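Local atomic coordinates of restriction endonuclease LpnPI (Legionella pneumophila subsp. pneumophila str. Philadelphia 1, PDB entry 4RZL), a protein that probably cuts DNA in response to modified cytosines, which it recognises through the N-terminal SRA-type domain that makes up this chain. Residues M72-G75 and D76-D79; R195-I198 and N199-D203; Q207-S210 and L211-F214. All coordinates share one frame; numbering follows the deposited sequence.

Contact 1. Residues M72-G75 and D76-D79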
loop_
_atom_site.group_PDB
_atom_site.type_symbol
_atom_site.label_atom_id
_atom_site.label_comp_id
_atom_site.label_asym_id
_atom_site.label_seq_id
_atom_site.Cartn_x
_atom_site.Cartn_y
_atom_site.Cartn_z
ATOM N N MET A 72 4.048 -7.906 -8.415
ATOM C CA MET A 72 4.394 -7.340 -9.727
ATOM C C MET A 72 4.789 -8.394 -10.780
ATOM O O MET A 72 5.505 -8.084 -11.732
ATOM C CB MET A 72 5.530 -6.319 -9.584
ATOM C CG MET A 72 5.319 -5.308 -8.467
ATOM S SD MET A 72 4.553 -3.764 -9.010
ATOM C CE MET A 72 5.928 -3.020 -9.872
ATOM N N GLU A 73 4.301 -9.621 -10.627
ATOM C CA GLU A 73 4.663 -10.707 -11.540
ATOM C C GLU A 73 3.589 -11.004 -12.585
ATOM O O GLU A 73 3.896 -11.547 -13.647
ATOM C CB GLU A 73 4.941 -12.001 -10.763
ATOM C CG GLU A 73 5.984 -11.896 -9.669
ATOM C CD GLU A 73 6.018 -13.136 -8.789
ATOM O OE1 GLU A 73 5.102 -13.976 -8.914
ATOM O OE2 GLU A 73 6.954 -13.268 -7.971
ATOM N N ASP A 74 2.330 -10.698 -12.281
ATOM C CA ASP A 74 1.235 -11.057 -13.193
ATOM C C ASP A 74 0.894 -9.968 -14.206
ATOM O O ASP A 74 0.358 -8.918 -13.855
ATOM C CB ASP A 74 -0.022 -11.433 -12.399
ATOM C CG ASP A 74 -1.084 -12.104 -13.267
ATOM O OD1 ASP A 74 -1.134 -11.821 -14.487
ATOM O OD2 ASP A 74 -1.858 -12.934 -12.735
ATOM N N GLY A 75 1.122 -10.270 -15.481
ATOM C CA GLY A 75 0.806 -9.345 -16.555
ATOM C C GLY A 75 -0.689 -9.084 -16.698
ATOM O O GLY A 75 -1.089 -8.049 -17.233
ATOM N N ASP A 76 -1.518 -10.018 -16.237
ATOM C CA ASP A 76 -2.966 -9.818 -16.312
ATOM C C ASP A 76 -3.415 -8.700 -15.374
ATOM O O ASP A 76 -4.336 -7.951 -15.701
ATOM C CB ASP A 76 -3.721 -11.102 -15.986
ATOM C CG ASP A 76 -3.459 -12.211 -17.008
ATOM O OD1 ASP A 76 -3.276 -11.895 -18.199
ATOM O OD2 ASP A 76 -3.447 -13.395 -16.615
ATOM N N TRP A 77 -2.760 -8.573 -14.218
ATOM C CA TRP A 77 -3.072 -7.476 -13.302
ATOM C C TRP A 77 -1.817 -6.646 -13.091
ATOM O O TRP A 77 -1.116 -6.803 -12.095
ATOM C CB TRP A 77 -3.613 -8.007 -11.976
ATOM C CG TRP A 77 -4.753 -8.948 -12.163
ATOM C CD1 TRP A 77 -4.714 -10.315 -12.089
ATOM C CD2 TRP A 77 -6.107 -8.601 -12.471
ATOM N NE1 TRP A 77 -5.965 -10.836 -12.326
ATOM C CE2 TRP A 77 -6.835 -9.807 -12.565
ATOM C CE3 TRP A 77 -6.774 -7.389 -12.687
ATOM C CZ2 TRP A 77 -8.192 -9.833 -12.854
ATOM C CZ3 TRP A 77 -8.118 -7.421 -12.978
ATOM C CH2 TRP A 77 -8.817 -8.637 -13.056
ATOM N N PRO A 78 -1.527 -5.759 -14.046
ATOM C CA PRO A 78 -0.228 -5.082 -14.069
ATOM C C PRO A 78 -0.062 -3.950 -13.028
ATOM O O PRO A 78 -0.046 -2.777 -13.421
ATOM C CB PRO A 78 -0.176 -4.520 -15.495
ATOM C CG PRO A 78 -1.614 -4.259 -15.836
ATOM C CD PRO A 78 -2.410 -5.332 -15.149
ATOM N N ASP A 79 0.086 -4.279 -11.743
ATOM C CA ASP A 79 0.410 -3.244 -10.755
ATOM C C ASP A 79 1.692 -2.533 -11.164
ATOM O O ASP A 79 2.612 -3.170 -11.677
ATOM C CB ASP A 79 0.583 -3.822 -9.356
ATOM C CG ASP A 79 -0.674 -4.498 -8.839
ATOM O OD1 ASP A 79 -1.791 -4.012 -9.105
ATOM O OD2 ASP A 79 -0.539 -5.511 -8.136
HETATM O O HOH W 1 1.411 -7.820 -11.128
#
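D74 swings CG away from its own nitrogen to lie trans to it (chi1 -167°), which carries the carboxylate forward along the chain to the backbone of D76. There D74 OD1 accepts from D76 N at 2.5 Å, with an N-H...O angle of 144°. The donor meets the oxygen on its anti side, somewhat out of the carboxylate plane. Bonding to the nitrogen two residues on is consistent with an Asx turn, though the bond is shorter than usual. The other oxygen, D74 OD2, reaches the edge of the indole of W77, 3.9 Å from CD1, the carboxylate running alongside the indole in the same direction. D74 OD1 is also 3.5 Å from D76 OD2; two carboxylates this close would be expected to raise the proton affinity of one of them. The main chain turns back at the same place. G75 and D76 have helix-like backbone angles, the turn is closed weakly by W77 N on D74 O at 3.2 Å, and P78 then centres an inverse gamma turn. Inside the bend, a water lies 2.9 Å from W77 O, in line for a hydrogen bond, and takes a weak bond from D74 N. At the open end, the chain of M72, bent at chi2 and chi3, brings SD to 3.4 Å from D79 O. The loop connects strand 65-70 to strand 80-82: T70 OG1 bonds D79 OD2 and M72 N, Y91 N of strand 87-91 bonds D79 OD1, and W77 packs on F178 and N180 of strand 176-187, with K171 in cation-pi contact.

Contact 2. Residues R195-I198 and N199-D203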
loop_
_atom_site.group_PDB
_atom_site.type_symbol
_atom_site.label_atom_id
_atom_site.label_comp_id
_atom_site.label_asym_id
_atom_site.label_seq_id
_atom_site.Cartn_x
_atom_site.Cartn_y
_atom_site.Cartn_z
ATOM N N ARG A 195 10.544 4.216 13.297
ATOM C CA ARG A 195 10.132 3.160 14.214
ATOM C C ARG A 195 9.231 3.689 15.335
ATOM O O ARG A 195 8.275 3.015 15.735
ATOM C CB ARG A 195 11.359 2.445 14.791
ATOM C CG ARG A 195 11.044 1.467 15.934
ATOM C CD ARG A 195 9.993 0.416 15.591
ATOM N NE ARG A 195 10.145 -0.167 14.269
ATOM C CZ ARG A 195 9.284 -1.033 13.738
ATOM N NH1 ARG A 195 8.202 -1.393 14.414
ATOM N NH2 ARG A 195 9.501 -1.538 12.532
ATOM N N LYS A 196 9.537 4.884 15.832
ATOM C CA LYS A 196 8.707 5.526 16.847
ATOM C C LYS A 196 7.280 5.666 16.339
ATOM O O LYS A 196 6.331 5.308 17.040
ATOM C CB LYS A 196 9.259 6.907 17.225
ATOM C CG LYS A 196 8.431 7.655 18.301
ATOM C CD LYS A 196 9.074 8.987 18.665
ATOM C CE LYS A 196 8.171 9.847 19.548
ATOM N NZ LYS A 196 7.941 9.234 20.887
ATOM N N TRP A 197 7.131 6.163 15.112
ATOM C CA TRP A 197 5.801 6.300 14.535
ATOM C C TRP A 197 5.112 4.952 14.455
ATOM O O TRP A 197 3.969 4.818 14.878
ATOM C CB TRP A 197 5.839 6.941 13.143
ATOM C CG TRP A 197 4.475 7.400 12.721
ATOM C CD1 TRP A 197 3.969 8.673 12.799
ATOM C CD2 TRP A 197 3.411 6.575 12.222
ATOM N NE1 TRP A 197 2.670 8.693 12.342
ATOM C CE2 TRP A 197 2.302 7.420 11.990
ATOM C CE3 TRP A 197 3.294 5.213 11.924
ATOM C CZ2 TRP A 197 1.099 6.941 11.482
ATOM C CZ3 TRP A 197 2.095 4.744 11.426
ATOM C CH2 TRP A 197 1.018 5.603 11.209
ATOM N N ILE A 198 5.813 3.957 13.916
ATOM C CA ILE A 198 5.229 2.636 13.680
ATOM C C ILE A 198 4.790 1.951 14.975
ATOM O O ILE A 198 3.728 1.322 15.016
ATOM C CB ILE A 198 6.218 1.718 12.912
ATOM C CG1 ILE A 198 6.574 2.339 11.554
ATOM C CG2 ILE A 198 5.628 0.337 12.701
ATOM C CD1 ILE A 198 7.749 1.663 10.865
ATOM N N ASN A 199 5.605 2.054 16.024
ATOM C CA ASN A 199 5.232 1.509 17.332
ATOM C C ASN A 199 4.044 2.257 17.935
ATOM O O ASN A 199 3.362 1.749 18.816
ATOM C CB ASN A 199 6.404 1.549 18.321
ATOM C CG ASN A 199 7.426 0.446 18.074
ATOM O OD1 ASN A 199 7.173 -0.504 17.330
ATOM N ND2 ASN A 199 8.573 0.551 18.732
ATOM N N SER A 200 3.837 3.485 17.482
ATOM C CA SER A 200 2.765 4.322 17.997
ATOM C C SER A 200 1.640 4.419 16.963
ATOM O O SER A 200 0.990 5.448 16.810
ATOM C CB SER A 200 3.300 5.699 18.363
ATOM O OG SER A 200 2.311 6.456 19.036
ATOM N N LEU A 201 1.442 3.326 16.240
ATOM C CA LEU A 201 0.436 3.242 15.185
ATOM C C LEU A 201 -0.976 3.525 15.691
ATOM O O LEU A 201 -1.746 4.258 15.059
ATOM C CB LEU A 201 0.482 1.853 14.551
ATOM C CG LEU A 201 -0.653 1.447 13.626
ATOM C CD1 LEU A 201 -0.659 2.373 12.446
ATOM C CD2 LEU A 201 -0.422 0.035 13.203
ATOM N N PHE A 202 -1.287 2.947 16.846
ATOM C CA PHE A 202 -2.619 3.016 17.427
ATOM C C PHE A 202 -2.821 4.233 18.336
ATOM O O PHE A 202 -3.830 4.329 19.036
ATOM C CB PHE A 202 -2.895 1.735 18.217
ATOM C CG PHE A 202 -2.928 0.487 17.369
ATOM C CD1 PHE A 202 -4.080 0.123 16.687
ATOM C CD2 PHE A 202 -1.813 -0.329 17.264
ATOM C CE1 PHE A 202 -4.118 -1.026 15.913
ATOM C CE2 PHE A 202 -1.842 -1.484 16.486
ATOM C CZ PHE A 202 -2.998 -1.832 15.814
ATOM N N ASP A 203 -1.867 5.158 18.336
ATOM C CA ASP A 203 -1.985 6.368 19.155
ATOM C C ASP A 203 -1.230 7.569 18.583
ATOM O O ASP A 203 -0.007 7.670 18.727
ATOM C CB ASP A 203 -1.497 6.095 20.574
ATOM C CG ASP A 203 -1.859 7.212 21.538
ATOM O OD1 ASP A 203 -2.706 8.068 21.185
ATOM O OD2 ASP A 203 -1.278 7.244 22.642
#
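N199, the last residue of helix 195-199, folds its side chain back over R195, one helical turn earlier. The amide oxygen N199 OD1 accepts from R195 NH1 at 3.2 Å with an N-H...O angle of 165°. The oxygen lies in the guanidinium plane, at its edge; the donor stands above the plane of the amide, and the two flat groups are turned 59° against each other. Farther back, R195 CD is 3.4 Å from N199 ND2, so the amide rests against the aliphatic stem as well as the charged end. R195 can bend round to N199 because its chain is kinked at chi2 and chi3. The same guanidinium is held elsewhere too, NH2 bonding the carbonyls of A20 and I44. In the backbone, N199 N closes a regular helical turn on R195 O at 2.9 Å. The helix ends here: S200 N is shared between W197 O at 2.9 Å and, weakly, K196 O, a tightening toward 3-10 geometry, and S200 is the first residue to leave helical angles. A type I beta turn, S200 to D203, follows at once, with S200 OG bonded to D203 O at 2.6 Å, although D203 is poorly ordered. W197 and L201 make the apolar part of the contact. L201 CD1 approaches the six-membered ring of W197 obliquely, at 3.8 Å from CZ3 and equally near CH2. Separately, L201 CB lies against the backbone, 3.3 Å from I198 O. The indole continues from L201 onto D208 and L211, in the chain leading to helix 212-220.

Contact 3. Residues Q207-S210 and L211-F214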
loop_
_atom_site.group_PDB
_atom_site.type_symbol
_atom_site.label_atom_id
_atom_site.label_comp_id
_atom_site.label_asym_id
_atom_site.label_seq_id
_atom_site.Cartn_x
_atom_site.Cartn_y
_atom_site.Cartn_z
ATOM N N GLN A 207 3.040 9.675 18.375
ATOM C CA GLN A 207 3.623 9.744 17.037
ATOM C C GLN A 207 4.540 10.951 16.880
ATOM O O GLN A 207 4.342 11.989 17.517
ATOM C CB GLN A 207 2.525 9.782 15.962
ATOM C CG GLN A 207 1.777 8.457 15.815
ATOM C CD GLN A 207 0.650 8.488 14.776
ATOM O OE1 GLN A 207 0.459 9.475 14.052
ATOM N NE2 GLN A 207 -0.107 7.396 14.707
ATOM N N ASP A 208 5.561 10.809 16.039
ATOM C CA ASP A 208 6.359 11.965 15.673
ATOM C C ASP A 208 5.839 12.535 14.354
ATOM O O ASP A 208 4.739 12.200 13.914
ATOM C CB ASP A 208 7.848 11.609 15.591
ATOM C CG ASP A 208 8.140 10.465 14.621
ATOM O OD1 ASP A 208 7.247 10.073 13.827
ATOM O OD2 ASP A 208 9.286 9.956 14.673
ATOM N N ASN A 209 6.662 13.357 13.723
ATOM C CA ASN A 209 6.308 14.098 12.524
ATOM C C ASN A 209 6.476 13.325 11.213
ATOM O O ASN A 209 6.387 13.933 10.150
ATOM C CB ASN A 209 7.162 15.369 12.436
ATOM C CG ASN A 209 6.654 16.487 13.325
ATOM O OD1 ASN A 209 5.742 16.293 14.130
ATOM N ND2 ASN A 209 7.257 17.669 13.192
ATOM N N SER A 210 6.757 12.022 11.288
ATOM C CA SER A 210 6.993 11.201 10.088
ATOM C C SER A 210 5.879 11.358 9.050
ATOM O O SER A 210 6.134 11.475 7.856
ATOM C CB SER A 210 7.113 9.715 10.444
ATOM O OG SER A 210 8.304 9.441 11.131
ATOM N N LEU A 211 4.638 11.369 9.513
ATOM C CA LEU A 211 3.519 11.404 8.585
ATOM C C LEU A 211 2.873 12.762 8.444
ATOM O O LEU A 211 1.733 12.854 7.996
ATOM C CB LEU A 211 2.457 10.387 9.001
ATOM C CG LEU A 211 2.589 9.167 8.086
ATOM C CD1 LEU A 211 3.828 8.360 8.449
ATOM C CD2 LEU A 211 1.341 8.314 8.108
ATOM N N ASN A 212 3.614 13.820 8.761
ATOM C CA ASN A 212 3.070 15.164 8.597
ATOM C C ASN A 212 2.532 15.452 7.178
ATOM O O ASN A 212 1.486 16.077 7.048
ATOM C CB ASN A 212 4.111 16.207 9.011
ATOM C CG ASN A 212 4.015 16.562 10.498
ATOM O OD1 ASN A 212 3.367 15.854 11.282
ATOM N ND2 ASN A 212 4.666 17.645 10.889
ATOM N N PRO A 213 3.219 14.986 6.116
ATOM C CA PRO A 213 2.584 15.215 4.806
ATOM C C PRO A 213 1.268 14.451 4.621
ATOM O O PRO A 213 0.421 14.869 3.834
ATOM C CB PRO A 213 3.640 14.726 3.812
ATOM C CG PRO A 213 4.940 14.927 4.546
ATOM C CD PRO A 213 4.623 14.557 5.973
ATOM N N PHE A 214 1.097 13.348 5.336
ATOM C CA PHE A 214 -0.172 12.632 5.283
ATOM C C PHE A 214 -1.239 13.464 5.985
ATOM O O PHE A 214 -2.331 13.667 5.458
ATOM C CB PHE A 214 -0.070 11.242 5.923
ATOM C CG PHE A 214 -1.407 10.581 6.133
ATOM C CD1 PHE A 214 -2.085 10.012 5.066
ATOM C CD2 PHE A 214 -1.994 10.555 7.389
ATOM C CE1 PHE A 214 -3.319 9.413 5.251
ATOM C CE2 PHE A 214 -3.228 9.955 7.584
ATOM C CZ PHE A 214 -3.893 9.387 6.517
HETATM O O HOH W 2 3.388 12.212 11.920
#
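N209 and N212 are joined through the backbone, N212 N donating to N209 O at 3.1 Å with an N-H...O angle of 164°, the donor standing well above the carbonyl plane. Over this bond the two asparagine side chains lie across one another, their amide planes 36° apart. N212 ND2 comes to 3.4 Å from N209 CG, and the two ND2 atoms, both donors, make no hydrogen bond. This is packing of amides on an exposed surface, with a pentaethylene glycol molecule, probably from the crystallisation liquor, close to N209. One residue earlier an Asx turn sets the chain up for helix 212-220: D208 OD1 accepts from S210 N at 3.2 Å and from S210 OG at 3.0 Å. Both donors come from the same face of the carboxylate, above its plane, so one oxygen is gripped twice by one residue. S210 places OG there by turning it beside its own nitrogen (chi1 -70°). S194 fixes the pair from outside, its OG bonding D208 OD2 and its N bonding S210 OG. At L211, the N-cap residue, L211 N has a water partner at 2.8 Å; that water also approaches D208 O, at a separation short enough to be doubtful. P213 falls in the first turn of the helix, where lack of an N-H costs no helical bond, and its CD rests 3.9 Å from S210 O. L211 is buried, its side chain on P131, and F214 packs on P131 and L188.

In the fold
Contact 1 comes first along the chain, then contact 2, then contact 3, all three in the N-terminal DNA recognition domain. Contact 1 sits in the loop between strands 65-70 and 80-82 of the main sheet, on the opposite side of the chain's centre from the others, its centre about 32 Å from that of contact 2 and 31 Å from that of contact 3. Contacts 2 and 3 are neighbours, centres about 11 Å apart, at the end of helix 195-199 and the start of helix 212-220. They touch directly: S200 O and Q207 NE2, 3.1 Å apart, form a probable hydrogen bond, and W197 CB packs on D208 OD1. These contacts join the end of one helix to the approach of the next.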